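Local coordinates for protein aspartate aminotransferase (Thermotoga maritima, PDB 1O4S) that catalyses the reversible transfer of an amino group from L-aspartate to 2-oxoglutarate, using pyridoxal 5'-phosphate as cofactor and working as a homodimer, at residues N108-A113 and V239-F244; K314-K319 and E377-I382. One frame throughout, in Å; residues are numbered along the deposited sequence.

How the contacts relate
Contact 1 lies deep in the protein, its centre about 9 Å from the centre of the chain, where helix 109-121 packs on strand 238-243 of the large seven-stranded sheet beside the bound cofactor. Contact 2, its centre about 26 Å from that of the chain, joins the end of helix 296-315 to helix 372-386, farther out but still largely buried. No helix or strand serves both. Contact 1 sets apolar side chains on one another, with polar groups around it turned to a phosphate and to buried amides. Contact 2 sets a thioether against a carbonyl and an isoleucine methyl, bordered by exposed lysines, one salt bridge along helix 372-386 and another across to helix 296-315.

Contact 1 of 2, residues N108-A113 and V239-F244; sequences NGAKQA and VYINGF. With PLP (pyridoxal-5'-phosphate), chain M.
Ile-241 reaches helix 109-121 with both of its branches: CG2 is anti to the backbone N, while CG1 lies beside that N (chi1 -65°) and an extended chi2 of 177° carries CD1 on along the helix. Ala-110 and Ala-113, one turn apart, turn their methyls toward it. CG2 of Ile-241 stops 3.7 Å from CB of Ala-110 and 4.0 Å from CB of Ala-113, and CD1 comes 3.9 Å from the carbonyl C of Ala-113. Helix and strand run nearly antiparallel here, in the large domain of a fold type I aminotransferase. With an alanine at Ile-241 both branches would be gone, and the gap under the first turn would probably let the start of the helix shift.

That first turn holds the cofactor. Ala-110 N donates to O2P of PLP at 2.8 Å and Lys-111 N to O3P of PLP at 3.0 Å, with Ser-245 and Arg-254 among the cofactor's other partners. Gly-109 has a positive phi, and a CB there would run into the phosphate. From within the helix, Gln-112 OE1 accepts two donors of the residue ahead of it, Asn-108 N at 2.9 Å, in the carbonyl plane, and Asn-108 ND2 at 2.8 Å, tilted out of it; Gln-272 adds a third donor. On the strand, Asn-242 points its CB away from the helix and gives ND2 to Tyr-240 OH at 2.9 Å.

The division is plain: apolar carbons pack the helix against the strand, while its first amides bind the phosphate and, together with the helix dipole, would probably offset part of its negative charge.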
loop_
_atom_site.group_PDB
_atom_site.type_symbol
_atom_site.label_atom_id
_atom_site.label_comp_id
_atom_site.label_asym_id
_atom_site.label_seq_id
_atom_site.Cartn_x
_atom_site.Cartn_y
_atom_site.Cartn_z
ATOM N N ASN B 108 3.739 3.693 -2.935
ATOM C CA ASN B 108 2.417 4.050 -3.435
ATOM C C ASN B 108 2.038 5.442 -2.950
ATOM O O ASN B 108 1.401 5.610 -1.906
ATOM C CB ASN B 108 1.369 3.034 -2.948
ATOM C CG ASN B 108 1.476 1.694 -3.642
ATOM O OD1 ASN B 108 1.147 1.599 -4.804
ATOM N ND2 ASN B 108 1.892 0.644 -2.919
ATOM N N GLY B 109 2.362 6.409 -3.772
ATOM C CA GLY B 109 2.338 7.815 -3.411
ATOM C C GLY B 109 3.369 8.169 -2.354
ATOM O O GLY B 109 4.016 7.298 -1.721
ATOM N N ALA B 110 3.552 9.467 -2.174
ATOM C CA ALA B 110 4.212 9.999 -0.989
ATOM C C ALA B 110 3.525 9.544 0.316
ATOM O O ALA B 110 4.151 9.470 1.355
ATOM C CB ALA B 110 4.250 11.555 -1.051
ATOM N N LYS B 111 2.231 9.257 0.268
ATOM C CA LYS B 111 1.535 8.833 1.464
ATOM C C LYS B 111 2.141 7.553 2.079
ATOM O O LYS B 111 2.347 7.493 3.284
ATOM C CB LYS B 111 0.053 8.681 1.215
ATOM C CG LYS B 111 -0.726 8.536 2.494
ATOM C CD LYS B 111 -2.227 8.353 2.263
ATOM C CE LYS B 111 -2.974 9.613 2.536
ATOM N NZ LYS B 111 -4.451 9.417 2.762
ATOM N N GLN B 112 2.417 6.543 1.265
ATOM C CA GLN B 112 3.045 5.346 1.762
ATOM C C GLN B 112 4.517 5.592 2.090
ATOM O O GLN B 112 5.031 4.958 2.995
ATOM C CB GLN B 112 2.864 4.165 0.780
ATOM C CG GLN B 112 3.299 2.806 1.400
ATOM C CD GLN B 112 3.317 1.620 0.429
ATOM O OE1 GLN B 112 3.394 1.780 -0.798
ATOM N NE2 GLN B 112 3.246 0.417 0.992
ATOM N N ALA B 113 5.198 6.524 1.425
ATOM C CA ALA B 113 6.554 6.849 1.836
ATOM C C ALA B 113 6.538 7.368 3.256
ATOM O O ALA B 113 7.387 6.970 4.071
ATOM C CB ALA B 113 7.192 7.825 0.933
ATOM N N VAL B 239 15.052 12.215 6.145
ATOM C CA VAL B 239 14.164 11.380 5.343
ATOM C C VAL B 239 13.467 12.324 4.367
ATOM O O VAL B 239 12.689 13.173 4.776
ATOM C CB VAL B 239 13.115 10.608 6.211
ATOM C CG1 VAL B 239 12.185 9.794 5.355
ATOM C CG2 VAL B 239 13.816 9.703 7.232
ATOM N N TYR B 240 13.754 12.175 3.087
ATOM C CA TYR B 240 13.220 13.052 2.083
ATOM C C TYR B 240 12.069 12.354 1.367
ATOM O O TYR B 240 12.204 11.219 0.931
ATOM C CB TYR B 240 14.341 13.447 1.122
ATOM C CG TYR B 240 13.910 14.286 -0.046
ATOM C CD1 TYR B 240 13.745 15.675 0.083
ATOM C CD2 TYR B 240 13.662 13.686 -1.312
ATOM C CE1 TYR B 240 13.338 16.459 -1.031
ATOM C CE2 TYR B 240 13.273 14.449 -2.410
ATOM C CZ TYR B 240 13.102 15.832 -2.271
ATOM O OH TYR B 240 12.745 16.576 -3.363
ATOM N N ILE B 241 10.933 13.044 1.275
ATOM C CA ILE B 241 9.741 12.503 0.647
ATOM C C ILE B 241 9.225 13.394 -0.471
ATOM O O ILE B 241 9.029 14.607 -0.290
ATOM C CB ILE B 241 8.651 12.217 1.709
ATOM C CG1 ILE B 241 9.183 11.102 2.608
ATOM C CG2 ILE B 241 7.321 11.858 1.045
ATOM C CD1 ILE B 241 8.358 10.735 3.696
ATOM N N ASN B 242 8.996 12.768 -1.628
ATOM C CA ASN B 242 8.451 13.432 -2.807
ATOM C C ASN B 242 7.719 12.389 -3.671
ATOM O O ASN B 242 7.555 11.238 -3.268
ATOM C CB ASN B 242 9.581 14.178 -3.538
ATOM C CG ASN B 242 9.108 15.439 -4.295
ATOM O OD1 ASN B 242 7.968 15.528 -4.736
ATOM N ND2 ASN B 242 10.022 16.394 -4.475
ATOM N N GLY B 243 7.215 12.807 -4.824
ATOM C CA GLY B 243 6.581 11.910 -5.770
ATOM C C GLY B 243 6.000 12.674 -6.941
ATOM O O GLY B 243 6.316 13.852 -7.132
ATOM N N PHE B 244 5.129 12.010 -7.698
ATOM C CA PHE B 244 4.691 12.517 -9.001
ATOM C C PHE B 244 3.297 13.075 -8.980
ATOM O O PHE B 244 2.825 13.651 -9.971
ATOM C CB PHE B 244 4.805 11.389 -10.041
ATOM C CG PHE B 244 6.198 10.961 -10.253
ATOM C CD1 PHE B 244 6.790 10.055 -9.370
ATOM C CD2 PHE B 244 6.969 11.534 -11.266
ATOM C CE1 PHE B 244 8.107 9.669 -9.528
ATOM C CE2 PHE B 244 8.304 11.168 -11.433
ATOM C CZ PHE B 244 8.877 10.238 -10.562
HETATM N N1 PLP M . 1.600 15.392 1.601
HETATM C C2 PLP M . 0.686 16.408 1.404
HETATM C C2A PLP M . 0.703 17.504 2.428
HETATM C C3 PLP M . -0.218 16.377 0.330
HETATM O O3 PLP M . -1.015 17.293 0.167
HETATM C C4 PLP M . -0.162 15.328 -0.602
HETATM C C4A PLP M . -1.138 15.307 -1.800
HETATM C C5 PLP M . 0.808 14.323 -0.369
HETATM C C6 PLP M . 1.662 14.374 0.730
HETATM C C5A PLP M . 1.047 13.105 -1.236
HETATM O O4P PLP M . 0.020 12.308 -1.801
HETATM P P PLP M . 0.338 11.083 -2.781
HETATM O O1P PLP M . -0.778 11.213 -3.750
HETATM O O2P PLP M . 1.684 11.232 -3.360
HETATM O O3P PLP M . 0.156 9.961 -1.836
#

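Contact 2 of 2, residues K314-K319 and E377-I382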
loop_
_atom_site.group_PDB
_atom_site.type_symbol
_atom_site.label_atom_id
_atom_site.label_comp_id
_atom_site.label_asym_id
_atom_site.label_seq_id
_atom_site.Cartn_x
_atom_site.Cartn_y
_atom_site.Cartn_z
ATOM N N LYS B 314 -7.847 39.848 -1.043
ATOM C CA LYS B 314 -7.344 41.118 -0.497
ATOM C C LYS B 314 -8.395 42.238 -0.622
ATOM O O LYS B 314 -8.762 42.890 0.366
ATOM C CB LYS B 314 -6.070 41.572 -1.243
ATOM C CG LYS B 314 -4.749 40.936 -0.783
ATOM C CD LYS B 314 -3.509 41.819 -1.148
ATOM C CE LYS B 314 -3.337 43.051 -0.204
ATOM N NZ LYS B 314 -2.098 43.883 -0.441
ATOM N N LYS B 315 -8.856 42.426 -1.857
ATOM C CA LYS B 315 -9.900 43.380 -2.238
ATOM C C LYS B 315 -11.200 43.239 -1.419
ATOM O O LYS B 315 -11.803 44.238 -1.048
ATOM C CB LYS B 315 -10.158 43.206 -3.749
ATOM C CG LYS B 315 -11.319 43.971 -4.376
ATOM C CD LYS B 315 -11.188 43.898 -5.932
ATOM C CE LYS B 315 -12.539 43.912 -6.686
ATOM N NZ LYS B 315 -12.575 42.823 -7.740
ATOM N N MET B 316 -11.602 42.005 -1.125
ATOM C CA MET B 316 -12.789 41.717 -0.314
ATOM C C MET B 316 -12.568 41.908 1.212
ATOM O O MET B 316 -13.486 41.701 2.017
ATOM C CB MET B 316 -13.227 40.263 -0.548
ATOM C CG MET B 316 -13.696 39.927 -1.957
ATOM S SD MET B 316 -13.755 38.086 -2.310
ATOM C CE MET B 316 -14.552 37.604 -0.785
ATOM N N GLY B 317 -11.350 42.274 1.606
ATOM C CA GLY B 317 -11.003 42.429 3.007
ATOM C C GLY B 317 -10.813 41.115 3.746
ATOM O O GLY B 317 -10.942 41.059 4.968
ATOM N N VAL B 318 -10.505 40.044 3.018
ATOM C CA VAL B 318 -10.290 38.735 3.641
ATOM C C VAL B 318 -8.828 38.647 4.097
ATOM O O VAL B 318 -7.920 39.174 3.435
ATOM C CB VAL B 318 -10.712 37.580 2.678
ATOM C CG1 VAL B 318 -10.206 36.217 3.153
ATOM C CG2 VAL B 318 -12.245 37.566 2.508
ATOM N N LYS B 319 -8.610 38.000 5.243
ATOM C CA LYS B 319 -7.277 37.899 5.848
ATOM C C LYS B 319 -6.641 36.530 5.642
ATOM O O LYS B 319 -7.264 35.509 5.880
ATOM C CB LYS B 319 -7.346 38.200 7.341
ATOM C CG LYS B 319 -7.516 39.676 7.696
ATOM C CD LYS B 319 -7.316 39.873 9.213
ATOM C CE LYS B 319 -7.636 41.297 9.671
ATOM N NZ LYS B 319 -7.581 41.389 11.160
ATOM N N GLU B 377 -16.332 33.041 -10.424
ATOM C CA GLU B 377 -17.712 32.864 -10.013
ATOM C C GLU B 377 -17.768 32.505 -8.529
ATOM O O GLU B 377 -18.622 33.013 -7.830
ATOM C CB GLU B 377 -18.416 31.766 -10.828
ATOM C CG GLU B 377 -19.811 32.158 -11.304
ATOM C CD GLU B 377 -20.952 31.670 -10.434
ATOM O OE1 GLU B 377 -21.070 30.421 -10.371
ATOM O OE2 GLU B 377 -21.745 32.516 -9.874
ATOM N N ALA B 378 -16.866 31.638 -8.057
ATOM C CA ALA B 378 -16.878 31.233 -6.648
ATOM C C ALA B 378 -16.556 32.417 -5.758
ATOM O O ALA B 378 -17.214 32.617 -4.749
ATOM C CB ALA B 378 -15.905 30.087 -6.377
ATOM N N LEU B 379 -15.563 33.211 -6.158
ATOM C CA LEU B 379 -15.108 34.357 -5.370
ATOM C C LEU B 379 -16.153 35.456 -5.318
ATOM O O LEU B 379 -16.239 36.180 -4.306
ATOM C CB LEU B 379 -13.781 34.890 -5.884
ATOM C CG LEU B 379 -12.625 33.984 -5.452
ATOM C CD1 LEU B 379 -11.369 34.179 -6.318
ATOM C CD2 LEU B 379 -12.308 34.210 -3.982
ATOM N N ASP B 380 -16.939 35.545 -6.394
ATOM C CA ASP B 380 -18.166 36.350 -6.459
ATOM C C ASP B 380 -19.143 35.921 -5.385
ATOM O O ASP B 380 -19.664 36.752 -4.641
ATOM C CB ASP B 380 -18.877 36.147 -7.811
ATOM C CG ASP B 380 -18.444 37.126 -8.870
ATOM O OD1 ASP B 380 -18.850 36.955 -10.052
ATOM O OD2 ASP B 380 -17.728 38.117 -8.624
ATOM N N ARG B 381 -19.433 34.619 -5.346
ATOM C CA ARG B 381 -20.440 34.082 -4.423
ATOM C C ARG B 381 -19.982 34.229 -2.986
ATOM O O ARG B 381 -20.773 34.561 -2.110
ATOM C CB ARG B 381 -20.704 32.609 -4.696
ATOM C CG ARG B 381 -21.338 32.290 -6.037
ATOM C CD ARG B 381 -21.219 30.819 -6.319
ATOM N NE ARG B 381 -21.827 30.396 -7.575
ATOM C CZ ARG B 381 -22.138 29.137 -7.857
ATOM N NH1 ARG B 381 -21.954 28.170 -6.957
ATOM N NH2 ARG B 381 -22.660 28.844 -9.037
ATOM N N ILE B 382 -18.691 33.983 -2.767
ATOM C CA ILE B 382 -18.078 34.151 -1.462
ATOM C C ILE B 382 -18.191 35.592 -0.985
ATOM O O ILE B 382 -18.438 35.805 0.181
ATOM C CB ILE B 382 -16.610 33.645 -1.467
ATOM C CG1 ILE B 382 -16.588 32.114 -1.573
ATOM C CG2 ILE B 382 -15.846 34.088 -0.182
ATOM C CD1 ILE B 382 -15.214 31.537 -1.737
#
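On the helix that Met-316 packs against, the shortest polar link is the salt bridge from Arg-381 NH2 to Glu-377 OE1, 2.6 Å long, between residues one turn apart. The contact joins the C-terminal exit of helix 296-315, a Schellman motif, to helix 372-386, in what is probably the small domain of a fold type I aminotransferase. Arg-381 NE adds a second bond to Glu-377 OE2 at 3.1 Å. That oxygen lies at the edge of the guanidinium, in its plane, but the NE comes to it from above the carboxylate plane, so the two flat groups are not coplanar. Arg-381 NH1 also bonds to the carbonyl of Asp-42, tying the helix to the chain ahead of strand 44-45.

In the Schellman motif Gly-317, with a phi of 75°, turns the chain out of the helix, and its N bonds back to Lys-314 O at 2.9 Å. Just before that turn, Met-316 sends its side chain across to helix 372-386. A nearly extended chi2 of 164° brings the sulfur to the backbone of the other helix, where SD lies 3.7 Å from Leu-379 O. The chain then bends at chi3 (45°), placing the methyl against Ile-382, whose side chain crosses that of the methionine at about a right angle.

Leu-379 packs on Phe-308 and Leu-313 of helix 296-315, and Asp-380 pairs with Arg-312 of the same helix, so the apolar seam has a salt bridge beside it. SD of Met-316 stays 4.5 Å from Leu-379 CD2, while its CE comes within 3.8 Å of Ile-382 CG2.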